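Local coordinates for protein probable dipeptidase (Pseudomonas aeruginosa, PDB 3B40) that probably hydrolyses dipeptides as a metal-dependent dipeptidase of peptidase family M19, the membrane (renal) dipeptidase family, at residues 262-274 with 358-370. The protein carries 11 engineered substitutions. Numbering follows the deposited sequence.
Sequences IQVVGFPAYLRPL and SDFNDGGGVDGWK
The Phe267 ring meets residues 358-370 through CD1 and CE1: Asp362 O lies at its edge, 3.6 Å from CE1, and Asp359 CB lies at the edge as well. Tyr270 CZ lies 3.8 Å above the plane of the Phe267 ring, offset toward the rim, while Phe267 CD2 stands over the centre of the Tyr270 ring. The Asp359 carboxylate is turned 59° from the Phe267 plane, with OD2 3.4 Å from CD1. CG of Phe267, anti to the backbone N and beside the carbonyl carbon (chi1 -164°), brings CD1 and CE1 up to Asp359 and Asp362. A water at the Tyr270 edge donates to Asp359 OD2 and also bonds Tyr270 OH, linking the Tyr270 hydroxyl to the Asp359 carboxylate. One direct hydrogen bond joins the segments: Gly365 N to Gly266 O, 2.7 Å, at 148° about the hydrogen. Beside this bond, Val366 CG1 packs 3.8 Å from Leu271 CD1, the two side chains crossing nearly perpendicularly. Gly266 CA lies 4.2 Å from Trp369 CZ3, so backbone packs directly against the indole. Strands 261-265 and 354-357 are parallel neighbours, and both segments extend past their C-terminal ends, the end that carries the active site in a TIM barrel, the fold class of the M19 dipeptidases.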
# COMPACT_ATOMS: atom_id res chain seq x y z
N ILE A 262 10.85 3.20 3.58
CA ILE A 262 9.57 2.98 4.26
C ILE A 262 8.63 4.08 3.80
O ILE A 262 8.82 5.25 4.13
CB ILE A 262 9.72 2.97 5.79
CG1 ILE A 262 10.67 1.84 6.20
CG2 ILE A 262 8.37 2.76 6.48
CD1 ILE A 262 11.59 2.18 7.30
N GLN A 263 7.66 3.71 2.98
CA GLN A 263 6.74 4.72 2.43
C GLN A 263 5.55 4.80 3.38
O GLN A 263 4.67 3.95 3.36
CB GLN A 263 6.33 4.35 1.00
CG GLN A 263 7.52 4.24 0.02
CD GLN A 263 7.86 5.54 -0.71
OE1 GLN A 263 9.03 5.87 -0.90
NE2 GLN A 263 6.84 6.29 -1.12
N VAL A 264 5.55 5.84 4.21
CA VAL A 264 4.59 6.00 5.31
C VAL A 264 3.19 6.29 4.80
O VAL A 264 2.98 7.27 4.07
CB VAL A 264 5.01 7.13 6.29
CG1 VAL A 264 3.96 7.33 7.40
CG2 VAL A 264 6.40 6.82 6.91
N VAL A 265 2.23 5.49 5.24
CA VAL A 265 0.93 5.46 4.60
C VAL A 265 -0.12 6.31 5.36
O VAL A 265 -0.27 6.18 6.57
CB VAL A 265 0.41 4.00 4.41
CG1 VAL A 265 0.13 3.32 5.75
CG2 VAL A 265 -0.83 3.97 3.55
N GLY A 266 -0.87 7.10 4.60
CA GLY A 266 -2.00 7.87 5.14
C GLY A 266 -3.24 7.01 5.37
O GLY A 266 -4.32 7.30 4.82
N PHE A 267 -3.09 5.94 6.15
CA PHE A 267 -4.22 5.07 6.47
C PHE A 267 -4.67 5.37 7.91
O PHE A 267 -3.92 5.08 8.87
CB PHE A 267 -3.91 3.58 6.26
CG PHE A 267 -5.14 2.72 6.22
CD1 PHE A 267 -5.69 2.33 5.01
CD2 PHE A 267 -5.77 2.35 7.39
CE1 PHE A 267 -6.85 1.58 4.97
CE2 PHE A 267 -6.93 1.58 7.37
CZ PHE A 267 -7.47 1.19 6.15
N PRO A 268 -5.82 6.04 8.05
CA PRO A 268 -6.16 6.65 9.35
C PRO A 268 -6.02 5.70 10.57
O PRO A 268 -5.35 6.06 11.55
CB PRO A 268 -7.60 7.15 9.17
CG PRO A 268 -8.01 6.83 7.82
CD PRO A 268 -6.83 6.37 7.02
N ALA A 269 -6.60 4.51 10.50
CA ALA A 269 -6.55 3.57 11.64
C ALA A 269 -5.17 2.99 11.96
O ALA A 269 -5.01 2.34 13.01
CB ALA A 269 -7.58 2.42 11.47
N TYR A 270 -4.19 3.19 11.08
CA TYR A 270 -2.84 2.71 11.36
C TYR A 270 -2.05 3.86 12.00
O TYR A 270 -0.88 3.66 12.40
CB TYR A 270 -2.07 2.27 10.11
CG TYR A 270 -2.64 1.19 9.17
CD1 TYR A 270 -3.67 0.33 9.55
CD2 TYR A 270 -2.08 1.03 7.89
CE1 TYR A 270 -4.17 -0.64 8.64
CE2 TYR A 270 -2.56 0.06 6.98
CZ TYR A 270 -3.60 -0.75 7.36
OH TYR A 270 -4.05 -1.69 6.46
N LEU A 271 -2.68 5.04 12.09
CA LEU A 271 -2.01 6.26 12.54
C LEU A 271 -2.55 6.78 13.87
O LEU A 271 -1.82 7.41 14.63
CB LEU A 271 -2.13 7.37 11.49
CG LEU A 271 -1.46 7.14 10.14
CD1 LEU A 271 -1.95 8.19 9.12
CD2 LEU A 271 0.07 7.13 10.25
N ARG A 272 -3.83 6.56 14.11
CA ARG A 272 -4.47 6.88 15.38
C ARG A 272 -5.18 5.65 15.96
O ARG A 272 -6.02 5.07 15.27
CB ARG A 272 -5.49 7.99 15.17
CG ARG A 272 -6.20 8.40 16.45
CD ARG A 272 -7.35 9.36 16.17
NE ARG A 272 -6.87 10.69 15.86
CZ ARG A 272 -7.65 11.70 15.51
NH1 ARG A 272 -8.96 11.50 15.44
NH2 ARG A 272 -7.14 12.90 15.22
N PRO A 273 -4.88 5.27 17.23
CA PRO A 273 -5.59 4.18 17.91
C PRO A 273 -7.10 4.49 18.02
O PRO A 273 -7.46 5.64 18.23
CB PRO A 273 -4.96 4.13 19.32
CG PRO A 273 -3.71 4.95 19.24
CD PRO A 273 -3.80 5.85 18.05
N LEU A 274 -7.96 3.49 17.88
CA LEU A 274 -9.41 3.70 17.93
C LEU A 274 -9.82 4.34 19.25
O LEU A 274 -9.34 3.94 20.33
CB LEU A 274 -10.15 2.37 17.75
CG LEU A 274 -9.98 1.64 16.41
CD1 LEU A 274 -10.71 0.29 16.44
CD2 LEU A 274 -10.46 2.44 15.21
N SER A 358 -0.57 6.81 0.10
CA SER A 358 -1.95 7.09 0.54
C SER A 358 -2.83 5.91 0.93
O SER A 358 -3.64 5.99 1.89
CB SER A 358 -2.68 7.83 -0.57
OG SER A 358 -2.65 7.12 -1.79
N ASP A 359 -2.66 4.82 0.20
CA ASP A 359 -3.61 3.69 0.18
C ASP A 359 -4.95 4.18 -0.39
O ASP A 359 -6.00 3.63 -0.08
CB ASP A 359 -3.81 3.07 1.56
CG ASP A 359 -3.76 1.52 1.53
OD1 ASP A 359 -3.87 0.89 0.44
OD2 ASP A 359 -3.63 0.93 2.63
N PHE A 360 -4.87 5.18 -1.27
CA PHE A 360 -6.07 5.68 -1.92
C PHE A 360 -6.80 4.53 -2.62
O PHE A 360 -6.16 3.60 -3.12
CB PHE A 360 -5.77 6.84 -2.90
CG PHE A 360 -5.57 8.22 -2.23
CD1 PHE A 360 -6.26 8.58 -1.07
CD2 PHE A 360 -4.68 9.14 -2.78
CE1 PHE A 360 -6.07 9.82 -0.47
CE2 PHE A 360 -4.48 10.38 -2.20
CZ PHE A 360 -5.16 10.72 -1.02
N ASN A 361 -8.13 4.61 -2.67
CA ASN A 361 -9.01 3.58 -3.28
C ASN A 361 -8.99 2.22 -2.57
O ASN A 361 -9.60 1.28 -3.05
CB ASN A 361 -8.80 3.40 -4.81
CG ASN A 361 -9.18 4.64 -5.62
OD1 ASN A 361 -10.08 5.43 -5.26
ND2 ASN A 361 -8.48 4.82 -6.73
N ASP A 362 -8.30 2.10 -1.43
CA ASP A 362 -8.49 0.93 -0.58
C ASP A 362 -8.62 1.38 0.87
O ASP A 362 -8.16 0.70 1.76
CB ASP A 362 -7.39 -0.14 -0.80
CG ASP A 362 -7.79 -1.54 -0.25
OD1 ASP A 362 -8.99 -1.87 -0.14
OD2 ASP A 362 -6.88 -2.34 0.09
N GLY A 363 -9.23 2.56 1.10
CA GLY A 363 -9.52 3.04 2.46
C GLY A 363 -8.62 4.13 3.03
O GLY A 363 -8.89 4.65 4.11
N GLY A 364 -7.56 4.49 2.30
CA GLY A 364 -6.61 5.48 2.75
C GLY A 364 -7.06 6.91 2.49
O GLY A 364 -8.07 7.16 1.83
N GLY A 365 -6.26 7.85 2.97
CA GLY A 365 -6.64 9.26 2.96
C GLY A 365 -6.82 9.64 4.40
O GLY A 365 -7.37 8.86 5.20
N VAL A 366 -6.35 10.82 4.76
CA VAL A 366 -6.57 11.34 6.12
C VAL A 366 -7.34 12.68 6.03
O VAL A 366 -7.42 13.28 4.94
CB VAL A 366 -5.23 11.54 6.89
CG1 VAL A 366 -4.48 10.19 7.09
CG2 VAL A 366 -4.35 12.57 6.21
N ASP A 367 -7.86 13.15 7.16
CA ASP A 367 -8.44 14.48 7.21
C ASP A 367 -7.38 15.49 6.73
O ASP A 367 -6.31 15.59 7.32
CB ASP A 367 -8.91 14.79 8.64
CG ASP A 367 -9.65 16.12 8.74
OD1 ASP A 367 -10.19 16.60 7.73
OD2 ASP A 367 -9.68 16.71 9.85
N GLY A 368 -7.68 16.20 5.65
CA GLY A 368 -6.77 17.19 5.08
C GLY A 368 -6.06 16.68 3.84
O GLY A 368 -5.39 17.44 3.14
N TRP A 369 -6.23 15.38 3.56
CA TRP A 369 -5.66 14.71 2.36
C TRP A 369 -6.58 13.60 1.91
O TRP A 369 -6.38 12.45 2.26
CB TRP A 369 -4.25 14.17 2.63
CG TRP A 369 -3.52 13.55 1.44
CD1 TRP A 369 -3.62 13.93 0.13
CD2 TRP A 369 -2.56 12.46 1.47
NE1 TRP A 369 -2.80 13.14 -0.67
CE2 TRP A 369 -2.13 12.25 0.14
CE3 TRP A 369 -2.02 11.66 2.50
CZ2 TRP A 369 -1.18 11.27 -0.19
CZ3 TRP A 369 -1.08 10.71 2.17
CH2 TRP A 369 -0.67 10.51 0.83
N LYS A 370 -7.56 13.95 1.09
CA LYS A 370 -8.65 13.04 0.82
C LYS A 370 -8.59 12.48 -0.58
O LYS A 370 -9.31 11.54 -0.91
CB LYS A 370 -9.99 13.73 1.09
CG LYS A 370 -10.42 14.76 0.03
CD LYS A 370 -11.75 15.38 0.44
CE LYS A 370 -11.91 16.75 -0.19
NZ LYS A 370 -12.40 16.65 -1.60
O HOH W 1 -3.21 -1.42 3.90